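Local coordinates for OxsB protein (Bacillus megaterium, PDB 5UL3), which uses cobalamin, a [4Fe-4S] cluster and S-adenosylmethionine to contract the sugar ring of dAMP to an oxetane aldehyde in oxetanocin A biosynthesis, at residues A[311-323]-A[441-453]. Sequence-based numbering, arbitrary orientation. Where two conformers were deposited one is given.
Sequences RGCDYSRCTFCPR and QQLKRYGKGTTSE. With SF4 (iron/sulfur cluster), chain B.
Phe320 turns the edge of its ring toward the face of Tyr446 in a T-shaped pair, with planes at 78° and centroids 5.8 Å apart. In one of two modelled conformers, the side chain of Lys448 crosses the Phe320 ring at about a right angle and meets its edge, CD to CE2 at 3.8 Å. Bends at chi2 and chi3 in that conformer bring Lys448 NZ to 3.6 Å from Cys318 SG, an approach and not a bond. The polar end of Lys448 is bound chiefly by Gly434.

Three hydrogen bonds tie the loop to the turn that ends helix 440-445. Thr319 OG1 donates to Arg445 O at 2.7 Å, in the carbonyl plane and on a lone pair. Its chi1 of 61° sets OG1 between the backbone N and the carbonyl carbon. Thr319 N gives a fairly straight bond to Tyr446 O (2.8 Å), from above the carbonyl plane. Tyr315 OH reaches Gly447 O at 2.7 Å, also from above the plane. Gly447, with positive phi, ends the helix in a Schellman motif: Gly447 N bonds to Lys444 O and Lys448 N to Leu443 O. Cys318 CA makes a CA-H...O contact with Tyr446 O at 3.3 Å.

Cys313, Cys318 and Cys321 form the CX4CX2C variant of the radical SAM cluster motif. Each binds one iron; Cys318 SG holds FE1 at 2.2 Å. Phe320 also touches Glu436, which binds S-adenosylmethionine, so the contact lies beside that site.

In the partial TIM barrel, the loop follows strand 305-311, and the partner turn joins helices 440-445 and 452-464 after strand 432-436. Helix 551-563 packs against Thr319.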
loop_
_atom_site.group_PDB
_atom_site.type_symbol
_atom_site.label_atom_id
_atom_site.label_comp_id
_atom_site.label_asym_id
_atom_site.label_seq_id
_atom_site.Cartn_x
_atom_site.Cartn_y
_atom_site.Cartn_z
ATOM N N ARG A 311 0.814 -5.108 -11.084
ATOM C CA ARG A 311 -0.197 -5.717 -10.238
ATOM C C ARG A 311 0.105 -7.199 -10.095
ATOM O O ARG A 311 0.564 -7.832 -11.047
ATOM C CB ARG A 311 -1.594 -5.535 -10.819
ATOM C CG ARG A 311 -2.023 -4.057 -10.811
ATOM C CD ARG A 311 -3.462 -3.899 -11.247
ATOM N NE ARG A 311 -3.945 -2.526 -10.995
ATOM C CZ ARG A 311 -5.124 -2.073 -11.432
ATOM N NH1 ARG A 311 -5.927 -2.876 -12.126
ATOM N NH2 ARG A 311 -5.492 -0.817 -11.187
ATOM N N GLY A 312 -0.165 -7.724 -8.903
ATOM C CA GLY A 312 -0.002 -9.136 -8.607
ATOM C C GLY A 312 1.392 -9.504 -8.134
ATOM O O GLY A 312 2.310 -8.681 -8.023
ATOM N N CYS A 313 1.542 -10.800 -7.860
ATOM C CA CYS A 313 2.792 -11.380 -7.397
ATOM C C CYS A 313 2.992 -12.673 -8.175
ATOM O O CYS A 313 2.123 -13.541 -8.135
ATOM C CB CYS A 313 2.742 -11.674 -5.903
ATOM S SG CYS A 313 4.293 -12.429 -5.277
ATOM N N ASP A 314 4.112 -12.789 -8.882
ATOM C CA ASP A 314 4.341 -14.012 -9.647
ATOM C C ASP A 314 4.711 -15.182 -8.747
ATOM O O ASP A 314 4.562 -16.336 -9.167
ATOM C CB ASP A 314 5.417 -13.791 -10.712
ATOM C CG ASP A 314 6.653 -13.110 -10.173
ATOM O OD1 ASP A 314 7.264 -13.622 -9.213
ATOM O OD2 ASP A 314 7.027 -12.063 -10.738
ATOM N N TYR A 315 5.159 -14.910 -7.516
ATOM C CA TYR A 315 5.477 -15.984 -6.573
ATOM C C TYR A 315 4.210 -16.541 -5.931
ATOM O O TYR A 315 3.864 -17.711 -6.127
ATOM C CB TYR A 315 6.448 -15.479 -5.504
ATOM C CG TYR A 315 6.894 -16.546 -4.541
ATOM C CD1 TYR A 315 7.640 -17.641 -4.983
ATOM C CD2 TYR A 315 6.600 -16.450 -3.185
ATOM C CE1 TYR A 315 8.070 -18.624 -4.083
ATOM C CE2 TYR A 315 7.034 -17.448 -2.279
ATOM C CZ TYR A 315 7.756 -18.517 -2.747
ATOM O OH TYR A 315 8.163 -19.481 -1.830
ATOM N N SER A 316 3.527 -15.715 -5.127
ATOM C CA SER A 316 2.173 -15.980 -4.637
ATOM C C SER A 316 2.088 -17.215 -3.740
ATOM O O SER A 316 1.000 -17.755 -3.538
ATOM C CB SER A 316 1.180 -16.102 -5.803
ATOM O OG SER A 316 0.739 -14.836 -6.272
ATOM N N ARG A 317 3.204 -17.656 -3.155
ATOM C CA ARG A 317 3.233 -18.892 -2.386
ATOM C C ARG A 317 3.410 -18.708 -0.892
ATOM O O ARG A 317 3.401 -19.711 -0.160
ATOM C CB ARG A 317 4.348 -19.794 -2.902
ATOM C CG ARG A 317 4.033 -20.379 -4.239
ATOM C CD ARG A 317 5.243 -21.157 -4.699
ATOM N NE ARG A 317 5.017 -21.966 -5.887
ATOM C CZ ARG A 317 4.992 -21.499 -7.133
ATOM N NH1 ARG A 317 5.116 -20.195 -7.394
ATOM N NH2 ARG A 317 4.822 -22.348 -8.129
ATOM N N CYS A 318 3.607 -17.483 -0.415
ATOM C CA CYS A 318 3.756 -17.274 1.022
ATOM C C CYS A 318 2.458 -17.652 1.725
ATOM O O CYS A 318 1.371 -17.257 1.298
ATOM C CB CYS A 318 4.142 -15.820 1.311
ATOM S SG CYS A 318 5.640 -15.360 0.418
ATOM N N THR A 319 2.562 -18.458 2.784
ATOM C CA THR A 319 1.362 -19.106 3.292
ATOM C C THR A 319 0.454 -18.163 4.055
ATOM O O THR A 319 -0.716 -18.496 4.265
ATOM C CB THR A 319 1.735 -20.284 4.186
ATOM O OG1 THR A 319 2.492 -19.797 5.304
ATOM C CG2 THR A 319 2.570 -21.275 3.375
ATOM N N PHE A 320 0.973 -17.015 4.500
ATOM C CA PHE A 320 0.209 -16.014 5.225
ATOM C C PHE A 320 -0.374 -14.931 4.314
ATOM O O PHE A 320 -1.056 -14.027 4.803
ATOM C CB PHE A 320 1.109 -15.349 6.280
ATOM C CG PHE A 320 2.347 -14.731 5.685
ATOM C CD1 PHE A 320 2.317 -13.442 5.153
ATOM C CD2 PHE A 320 3.533 -15.461 5.599
ATOM C CE1 PHE A 320 3.439 -12.879 4.571
ATOM C CE2 PHE A 320 4.656 -14.913 5.019
ATOM C CZ PHE A 320 4.616 -13.612 4.497
ATOM N N CYS A 321 -0.116 -14.989 3.016
ATOM C CA CYS A 321 -0.494 -13.917 2.096
ATOM C C CYS A 321 -1.611 -14.401 1.174
ATOM O O CYS A 321 -1.346 -15.145 0.218
ATOM C CB CYS A 321 0.741 -13.495 1.288
ATOM S SG CYS A 321 0.523 -12.044 0.182
ATOM N N PRO A 322 -2.876 -14.039 1.413
ATOM C CA PRO A 322 -3.947 -14.553 0.538
ATOM C C PRO A 322 -3.840 -13.939 -0.849
ATOM O O PRO A 322 -3.550 -12.749 -0.991
ATOM C CB PRO A 322 -5.234 -14.117 1.248
ATOM C CG PRO A 322 -4.840 -12.864 1.998
ATOM C CD PRO A 322 -3.373 -13.070 2.404
ATOM N N ARG A 323 -4.049 -14.765 -1.883
ATOM C CA ARG A 323 -3.882 -14.303 -3.253
ATOM C C ARG A 323 -5.200 -14.095 -4.002
ATOM O O ARG A 323 -5.172 -13.697 -5.167
ATOM C CB ARG A 323 -2.972 -15.276 -4.027
ATOM C CG ARG A 323 -1.590 -15.493 -3.351
ATOM C CD ARG A 323 -0.898 -14.144 -2.996
ATOM N NE ARG A 323 -0.794 -13.254 -4.159
ATOM C CZ ARG A 323 -0.651 -11.929 -4.061
ATOM N NH1 ARG A 323 -0.572 -11.177 -5.164
ATOM N NH2 ARG A 323 -0.616 -11.355 -2.855
ATOM N N GLN A 441 13.138 -23.570 9.429
ATOM C CA GLN A 441 11.854 -24.250 9.597
ATOM C C GLN A 441 10.692 -23.269 9.481
ATOM O O GLN A 441 9.705 -23.534 8.788
ATOM C CB GLN A 441 11.796 -24.954 10.953
ATOM C CG GLN A 441 12.694 -26.160 11.073
ATOM C CD GLN A 441 12.658 -26.762 12.469
ATOM O OE1 GLN A 441 11.969 -26.263 13.363
ATOM N NE2 GLN A 441 13.408 -27.844 12.661
ATOM N N GLN A 442 10.790 -22.125 10.165
ATOM C CA GLN A 442 9.695 -21.155 10.124
ATOM C C GLN A 442 9.538 -20.561 8.735
ATOM O O GLN A 442 8.409 -20.385 8.260
ATOM C CB GLN A 442 9.920 -20.053 11.165
ATOM C CG GLN A 442 8.722 -19.114 11.365
ATOM C CD GLN A 442 9.033 -18.030 12.381
ATOM O OE1 GLN A 442 10.108 -17.445 12.343
ATOM N NE2 GLN A 442 8.122 -17.793 13.313
ATOM N N LEU A 443 10.652 -20.284 8.048
ATOM C CA LEU A 443 10.563 -19.817 6.667
ATOM C C LEU A 443 9.787 -20.802 5.801
ATOM O O LEU A 443 9.019 -20.404 4.916
ATOM C CB LEU A 443 11.963 -19.592 6.095
ATOM C CG LEU A 443 12.621 -18.294 6.585
ATOM C CD1 LEU A 443 14.107 -18.317 6.270
ATOM C CD2 LEU A 443 11.949 -17.070 5.926
ATOM N N LYS A 444 9.968 -22.102 6.043
ATOM C CA LYS A 444 9.229 -23.081 5.264
ATOM C C LYS A 444 7.744 -23.086 5.638
ATOM O O LYS A 444 6.885 -23.218 4.753
ATOM C CB LYS A 444 9.866 -24.468 5.450
ATOM C CG LYS A 444 9.348 -25.510 4.488
ATOM C CD LYS A 444 10.094 -26.822 4.696
ATOM C CE LYS A 444 9.183 -28.024 4.510
ATOM N NZ LYS A 444 9.785 -29.243 5.123
ATOM N N ARG A 445 7.420 -22.973 6.935
ATOM C CA ARG A 445 6.020 -22.853 7.338
ATOM C C ARG A 445 5.389 -21.606 6.732
ATOM O O ARG A 445 4.189 -21.594 6.441
ATOM C CB ARG A 445 5.882 -22.764 8.857
ATOM C CG ARG A 445 6.171 -24.044 9.637
ATOM C CD ARG A 445 5.517 -23.955 11.007
ATOM N NE ARG A 445 6.052 -22.890 11.871
ATOM C CZ ARG A 445 7.237 -22.929 12.473
ATOM N NH1 ARG A 445 8.056 -23.972 12.310
ATOM N NH2 ARG A 445 7.610 -21.923 13.247
ATOM N N TYR A 446 6.187 -20.559 6.542
ATOM C CA TYR A 446 5.743 -19.317 5.911
ATOM C C TYR A 446 5.701 -19.409 4.388
ATOM O O TYR A 446 5.238 -18.464 3.735
ATOM C CB TYR A 446 6.666 -18.167 6.348
ATOM C CG TYR A 446 6.493 -17.714 7.786
ATOM C CD1 TYR A 446 5.519 -18.269 8.616
ATOM C CD2 TYR A 446 7.292 -16.701 8.306
ATOM C CE1 TYR A 446 5.364 -17.837 9.922
ATOM C CE2 TYR A 446 7.160 -16.276 9.610
ATOM C CZ TYR A 446 6.187 -16.827 10.414
ATOM O OH TYR A 446 6.050 -16.371 11.700
ATOM N N GLY A 447 6.149 -20.521 3.807
ATOM C CA GLY A 447 6.174 -20.666 2.365
ATOM C C GLY A 447 7.053 -19.663 1.651
ATOM O O GLY A 447 6.814 -19.378 0.470
ATOM N N LYS A 448 8.086 -19.146 2.326
ATOM C CA LYS A 448 8.905 -18.072 1.766
ATOM C C LYS A 448 9.901 -18.566 0.727
ATOM O O LYS A 448 10.325 -17.779 -0.129
ATOM C CB LYS A 448 9.666 -17.334 2.881
ATOM C CG LYS A 448 8.805 -16.560 3.876
ATOM C CD LYS A 448 7.988 -15.452 3.202
ATOM C CE LYS A 448 8.859 -14.479 2.429
ATOM N NZ LYS A 448 8.076 -13.266 2.033
ATOM N N GLY A 449 10.288 -19.842 0.774
ATOM C CA GLY A 449 11.211 -20.381 -0.206
ATOM C C GLY A 449 12.662 -19.996 -0.001
ATOM O O GLY A 449 13.513 -20.390 -0.809
ATOM N N THR A 450 12.976 -19.267 1.059
ATOM C CA THR A 450 14.299 -18.727 1.321
ATOM C C THR A 450 14.951 -19.426 2.506
ATOM O O THR A 450 14.309 -20.147 3.285
ATOM C CB THR A 450 14.199 -17.215 1.596
ATOM O OG1 THR A 450 13.241 -17.009 2.639
ATOM C CG2 THR A 450 13.766 -16.458 0.357
ATOM N N THR A 451 16.250 -19.185 2.663
ATOM C CA THR A 451 16.959 -19.609 3.863
ATOM C C THR A 451 17.383 -18.394 4.677
ATOM O O THR A 451 17.427 -17.264 4.181
ATOM C CB THR A 451 18.211 -20.441 3.539
ATOM O OG1 THR A 451 19.171 -19.615 2.876
ATOM C CG2 THR A 451 17.865 -21.624 2.644
ATOM N N SER A 452 17.711 -18.664 5.940
ATOM C CA SER A 452 18.248 -17.638 6.826
ATOM C C SER A 452 19.479 -16.969 6.220
ATOM O O SER A 452 19.553 -15.738 6.131
ATOM C CB SER A 452 18.585 -18.266 8.181
ATOM O OG SER A 452 18.907 -17.262 9.115
ATOM N N GLU A 453 20.463 -17.766 5.784
ATOM C CA GLU A 453 21.678 -17.161 5.244
ATOM C C GLU A 453 21.392 -16.361 3.974
ATOM O O GLU A 453 22.015 -15.318 3.737
ATOM C CB GLU A 453 22.743 -18.227 4.983
ATOM C CG GLU A 453 24.147 -17.645 4.811
ATOM C CD GLU A 453 24.738 -17.112 6.121
ATOM O OE1 GLU A 453 24.311 -17.569 7.203
ATOM O OE2 GLU A 453 25.632 -16.233 6.067
HETATM FE FE1 SF4 B . 4.793 -13.547 -0.599
HETATM FE FE2 SF4 B . 5.121 -10.868 -0.901
HETATM FE FE3 SF4 B . 2.581 -12.012 -0.738
HETATM FE FE4 SF4 B . 4.095 -12.385 -2.983
HETATM S S1 SF4 B . 3.256 -10.381 -2.207
HETATM S S2 SF4 B . 2.911 -14.002 -1.859
HETATM S S3 SF4 B . 6.190 -12.552 -2.047
HETATM S S4 SF4 B . 4.207 -11.945 0.900
#